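Local coordinates for alpha-galactosidase 1 (Saccharomyces cerevisiae, PDB 3LRK), which hydrolyses terminal, non-reducing alpha-D-galactose residues from alpha-D-galactosides such as galactose oligosaccharides, galactomannans and galactolipids, at residues Y394-N399 / F464-P469; G353-A358 / I376-N381. The protein carries 1 engineered substitution. All blocks are in the same frame, centred on the assembly; numbering follows the deposited sequence.

Contact 1. Residues Y394-N399 / F464-P469; sequences YDLWAN and FYRLRP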
# COMPACT_ATOMS: atom_id res chain seq x y z
N TYR A 394 5.36 41.72 11.57
CA TYR A 394 4.33 42.42 10.82
C TYR A 394 3.08 41.54 10.71
O TYR A 394 3.17 40.36 10.35
CB TYR A 394 4.83 42.78 9.43
CG TYR A 394 5.83 43.92 9.39
CD1 TYR A 394 7.15 43.72 9.78
CD2 TYR A 394 5.45 45.18 8.95
CE1 TYR A 394 8.08 44.76 9.74
CE2 TYR A 394 6.37 46.23 8.90
CZ TYR A 394 7.68 46.01 9.30
OH TYR A 394 8.59 47.04 9.26
N ASP A 395 1.92 42.13 11.01
CA ASP A 395 0.62 41.47 10.85
C ASP A 395 0.18 41.63 9.40
O ASP A 395 -0.16 42.74 8.97
CB ASP A 395 -0.41 42.08 11.82
CG ASP A 395 -1.79 41.39 11.75
OD1 ASP A 395 -2.04 40.57 10.83
OD2 ASP A 395 -2.64 41.68 12.63
N LEU A 396 0.18 40.52 8.66
CA LEU A 396 -0.18 40.55 7.24
C LEU A 396 -1.67 40.82 7.00
O LEU A 396 -2.07 41.11 5.86
CB LEU A 396 0.27 39.25 6.54
CG LEU A 396 1.79 39.03 6.41
CD1 LEU A 396 2.12 37.57 6.06
CD2 LEU A 396 2.43 39.97 5.40
N TRP A 397 -2.49 40.73 8.05
CA TRP A 397 -3.92 41.02 7.92
C TRP A 397 -4.33 42.44 8.32
O TRP A 397 -5.47 42.85 8.13
CB TRP A 397 -4.78 39.94 8.60
CG TRP A 397 -4.88 38.73 7.70
CD1 TRP A 397 -4.24 37.53 7.85
CD2 TRP A 397 -5.63 38.64 6.48
NE1 TRP A 397 -4.56 36.69 6.81
CE2 TRP A 397 -5.40 37.34 5.95
CE3 TRP A 397 -6.47 39.52 5.78
CZ2 TRP A 397 -5.99 36.91 4.76
CZ3 TRP A 397 -7.06 39.08 4.59
CH2 TRP A 397 -6.81 37.79 4.09
N ALA A 398 -3.36 43.20 8.83
CA ALA A 398 -3.56 44.62 9.12
C ALA A 398 -3.86 45.39 7.83
O ALA A 398 -3.41 45.01 6.75
CB ALA A 398 -2.35 45.20 9.80
N ASN A 399 -4.64 46.46 7.97
CA ASN A 399 -4.96 47.35 6.85
C ASN A 399 -5.75 46.66 5.73
O ASN A 399 -5.61 47.02 4.56
CB ASN A 399 -3.70 48.02 6.28
CG ASN A 399 -2.86 48.71 7.35
OD1 ASN A 399 -3.39 49.20 8.35
ND2 ASN A 399 -1.55 48.74 7.14
N PHE A 464 -1.13 35.41 10.94
CA PHE A 464 -0.31 35.31 9.74
C PHE A 464 0.69 36.48 9.70
O PHE A 464 0.29 37.63 9.52
CB PHE A 464 -1.22 35.30 8.51
CG PHE A 464 -0.60 34.72 7.27
CD1 PHE A 464 0.07 33.49 7.31
CD2 PHE A 464 -0.72 35.37 6.05
CE1 PHE A 464 0.64 32.96 6.15
CE2 PHE A 464 -0.16 34.84 4.88
CZ PHE A 464 0.51 33.63 4.94
N TYR A 465 1.97 36.17 9.89
CA TYR A 465 3.01 37.20 10.05
C TYR A 465 4.12 37.19 9.01
O TYR A 465 4.51 36.14 8.50
CB TYR A 465 3.71 37.09 11.40
CG TYR A 465 2.82 37.10 12.61
CD1 TYR A 465 2.85 36.05 13.52
CD2 TYR A 465 1.95 38.17 12.86
CE1 TYR A 465 2.05 36.05 14.66
CE2 TYR A 465 1.13 38.17 13.99
CZ TYR A 465 1.20 37.11 14.88
OH TYR A 465 0.41 37.09 16.00
N ARG A 466 4.66 38.38 8.74
CA ARG A 466 5.92 38.52 8.05
C ARG A 466 6.96 39.06 9.04
O ARG A 466 6.74 40.10 9.67
CB ARG A 466 5.79 39.44 6.83
CG ARG A 466 7.02 39.44 5.93
CD ARG A 466 6.77 40.11 4.59
NE ARG A 466 7.97 40.03 3.76
CZ ARG A 466 7.99 39.77 2.46
NH1 ARG A 466 6.86 39.56 1.80
NH2 ARG A 466 9.15 39.70 1.81
N LEU A 467 8.06 38.33 9.20
CA LEU A 467 9.17 38.77 10.06
C LEU A 467 10.27 39.42 9.24
O LEU A 467 10.66 38.91 8.19
CB LEU A 467 9.76 37.60 10.88
CG LEU A 467 8.93 36.85 11.94
CD1 LEU A 467 9.83 36.33 13.05
CD2 LEU A 467 7.81 37.66 12.54
N ARG A 468 10.76 40.56 9.72
CA ARG A 468 11.80 41.33 9.02
C ARG A 468 12.93 41.64 10.00
O ARG A 468 12.67 41.86 11.19
CB ARG A 468 11.23 42.64 8.46
CG ARG A 468 9.94 42.49 7.65
CD ARG A 468 9.69 43.71 6.78
NE ARG A 468 10.67 43.81 5.70
CZ ARG A 468 10.85 44.88 4.93
NH1 ARG A 468 10.10 45.97 5.11
NH2 ARG A 468 11.77 44.86 3.98
N PRO A 469 14.19 41.63 9.52
CA PRO A 469 15.28 41.96 10.44
C PRO A 469 15.15 43.41 10.89
O PRO A 469 14.97 44.30 10.06
CB PRO A 469 16.54 41.77 9.58
CG PRO A 469 16.09 40.93 8.41
CD PRO A 469 14.68 41.34 8.16
O HOH W 1 -2.81 37.79 11.30
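Tyr394 and Arg466 form an antiparallel hydrogen-bonded pair: Tyr394 N donates to Arg466 O at 2.9 Å, and Arg466 N returns a bond to Tyr394 O at 3.0 Å. Strand 391-395 ends just beyond, yet one more rung follows, with Leu396 N reaching Phe464 O at 3.0 Å. Tyr394 O also receives a CA-H contact from Tyr465 and lies in the plane of that tyrosine's ring, at its edge.

Tyr394 and Arg466 point to one face of the sheet, where Leu396 and Arg468 meet them; Asp395 and Tyr465 point to the other. The aliphatic part of Arg468 crosses the Tyr394 side chain at a slant, CD coming to 3.5 Å from CE1 of Tyr394; the ring and guanidinium planes are 58° apart. Leu396 divides its methyls between two partners, CD1 lying 3.6 Å from CD2 of Phe464 and CD2 lying 3.7 Å from CB of Arg466. The Trp397 indole meets CB of Phe464 with its edge, through CD1.

What turns the chain off the sheet is a type I turn from Asp395 to Ala398. CG of Asp395 lies opposite its own N and beside the carbonyl carbon (chi1 -178°), which carries OD1 forward to accept from Trp397 N at 2.8 Å, from above the carboxylate plane: an Asx turn. A water donates to that same oxygen and accepts from Phe464 N, linking the turn to the neighbouring strand.

Further out, Asp354 makes salt bridges to NE of both Arg466 and Arg468, and the Trp397 indole N-H bonds to Ser281. Leu396, Trp397 and Arg466 all touch helix 310-316. This is an antiparallel strand pair ending in a turn, within the C-terminal beta-sandwich domain of this GH27 enzyme, where the sheet lies against that helix of the TIM-barrel domain.

Contact 2. Residues G353-A358 / I376-N381; sequences GDQVVA and IFFDSN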
# COMPACT_ATOMS: atom_id res chain seq x y z
N GLY A 353 14.78 37.95 2.29
CA GLY A 353 15.38 37.59 3.57
C GLY A 353 14.41 37.54 4.73
O GLY A 353 14.77 37.11 5.83
N ASP A 354 13.17 37.98 4.50
CA ASP A 354 12.13 37.92 5.51
C ASP A 354 11.65 36.47 5.71
O ASP A 354 12.07 35.57 4.99
CB ASP A 354 10.95 38.83 5.13
CG ASP A 354 11.33 40.32 5.05
OD1 ASP A 354 12.43 40.71 5.50
OD2 ASP A 354 10.51 41.10 4.54
N GLN A 355 10.80 36.25 6.71
CA GLN A 355 10.22 34.93 7.00
C GLN A 355 8.71 35.08 7.13
O GLN A 355 8.24 36.05 7.73
CB GLN A 355 10.81 34.38 8.31
CG GLN A 355 10.61 32.85 8.53
CD GLN A 355 11.54 31.97 7.69
OE1 GLN A 355 11.41 30.74 7.66
NE2 GLN A 355 12.49 32.60 7.00
N VAL A 356 7.94 34.14 6.57
CA VAL A 356 6.49 34.10 6.79
C VAL A 356 6.21 33.08 7.87
O VAL A 356 6.72 31.95 7.81
CB VAL A 356 5.64 33.62 5.58
CG1 VAL A 356 4.26 34.31 5.56
CG2 VAL A 356 6.34 33.79 4.29
N VAL A 357 5.38 33.46 8.83
CA VAL A 357 5.01 32.58 9.94
C VAL A 357 3.50 32.49 10.01
O VAL A 357 2.80 33.51 9.88
CB VAL A 357 5.62 33.08 11.28
CG1 VAL A 357 5.31 32.11 12.41
CG2 VAL A 357 7.12 33.25 11.15
N ALA A 358 2.98 31.28 10.18
CA ALA A 358 1.55 31.07 10.36
C ALA A 358 1.30 30.33 11.66
O ALA A 358 1.87 29.26 11.90
CB ALA A 358 0.94 30.30 9.18
N ILE A 376 10.58 29.10 14.62
CA ILE A 376 10.40 29.83 13.36
C ILE A 376 11.53 29.54 12.38
O ILE A 376 11.29 29.20 11.22
CB ILE A 376 10.28 31.36 13.60
CG1 ILE A 376 8.96 31.69 14.30
CG2 ILE A 376 10.43 32.12 12.29
CD1 ILE A 376 8.93 33.08 14.96
N PHE A 377 12.77 29.67 12.86
CA PHE A 377 13.93 29.41 12.03
C PHE A 377 14.44 28.00 12.28
O PHE A 377 15.55 27.77 12.78
CB PHE A 377 14.98 30.51 12.23
CG PHE A 377 14.50 31.87 11.81
CD1 PHE A 377 14.05 32.79 12.76
CD2 PHE A 377 14.46 32.23 10.46
CE1 PHE A 377 13.59 34.05 12.37
CE2 PHE A 377 14.00 33.48 10.06
CZ PHE A 377 13.57 34.39 11.02
N PHE A 378 13.57 27.07 11.88
CA PHE A 378 13.65 25.64 12.17
C PHE A 378 14.90 24.91 11.67
O PHE A 378 15.28 23.89 12.25
CB PHE A 378 12.38 24.94 11.63
CG PHE A 378 12.08 25.25 10.18
CD1 PHE A 378 12.65 24.50 9.16
CD2 PHE A 378 11.22 26.30 9.84
CE1 PHE A 378 12.40 24.80 7.81
CE2 PHE A 378 10.96 26.60 8.49
CZ PHE A 378 11.54 25.85 7.48
N ASP A 379 15.53 25.40 10.60
CA ASP A 379 16.78 24.80 10.11
C ASP A 379 18.03 25.62 10.46
O ASP A 379 19.10 25.39 9.89
CB ASP A 379 16.72 24.53 8.60
CG ASP A 379 15.73 23.42 8.22
OD1 ASP A 379 15.29 22.65 9.11
OD2 ASP A 379 15.38 23.34 7.03
N SER A 380 17.89 26.56 11.40
CA SER A 380 19.02 27.37 11.87
C SER A 380 19.64 26.78 13.13
O SER A 380 18.93 26.36 14.05
CB SER A 380 18.58 28.81 12.13
OG SER A 380 18.16 29.44 10.93
N ASN A 381 20.98 26.77 13.17
CA ASN A 381 21.72 26.27 14.33
C ASN A 381 21.73 27.29 15.46
O ASN A 381 21.61 28.49 15.21
CB ASN A 381 23.17 25.94 13.95
CG ASN A 381 23.28 24.90 12.85
OD1 ASN A 381 22.55 23.90 12.84
ND2 ASN A 381 24.21 25.11 11.94
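Gln355 and Ile376 converge on one hydroxyl: Ser347 OG lies within bonding reach of OE1 of Gln355 and of O of Ile376, both acceptors, so its single proton must be shared or serve one at a time. The nitrogen end of the amide lies against Phe377, NE2 of Gln355 coming to 3.5 Å from CE2 of Phe377, with amide and ring planes 53° apart. The glutamine chain bends at chi2, so that CB, CG and CD also gather near CE2, the two side chains sliding past each other in opposite directions.

Next along the strand, Val357 and Ile376 cross at about a right angle, CG2 of Ile376 sitting 3.7 Å from CG2 of Val357 and 3.8 Å from CG of Gln355. The same methyl lies 3.6 Å above the plane of the Phe377 ring, offset toward its rim, so one branch of Ile376 touches all three neighbours.

Phe377 breaks from helix 373-376 as the centre of an inverse gamma turn, whose bond from Phe378 N to Ile376 O is weak. It also starts a type I turn, closed by Ser380 N to Phe377 O at 3.0 Å. Asp379 forms a salt bridge to Arg220 of the second subunit, which Phe378 also touches. Within its own chain Phe377 packs against Trp391 and helix 385-388, so the end of helix 373-376 and the start of the loop press on strand 355-361, which itself runs between strands 342-349 and 461-469.

In the fold
From the N terminus the chain first builds the parallel-stranded barrel, then enters the antiparallel sheet. Contact 2 closes the shorter loop: strand 355-361 leads through strand 367-371 and helix 373-376 back onto its own beginning. Contact 1 opens only afterwards and closes a longer excursion, bringing the last strand, 461-469, alongside 391-395. The two are therefore in series, neither nested nor crossing, yet they are joined in space, because strands 355-361 and 461-469 are neighbours: Leu467 N probably bonds to Gln355 O, and Tyr465 N to Val357 O. Contact 1 faces the barrel's helix 310-316, whereas contact 2 reaches toward a second subunit.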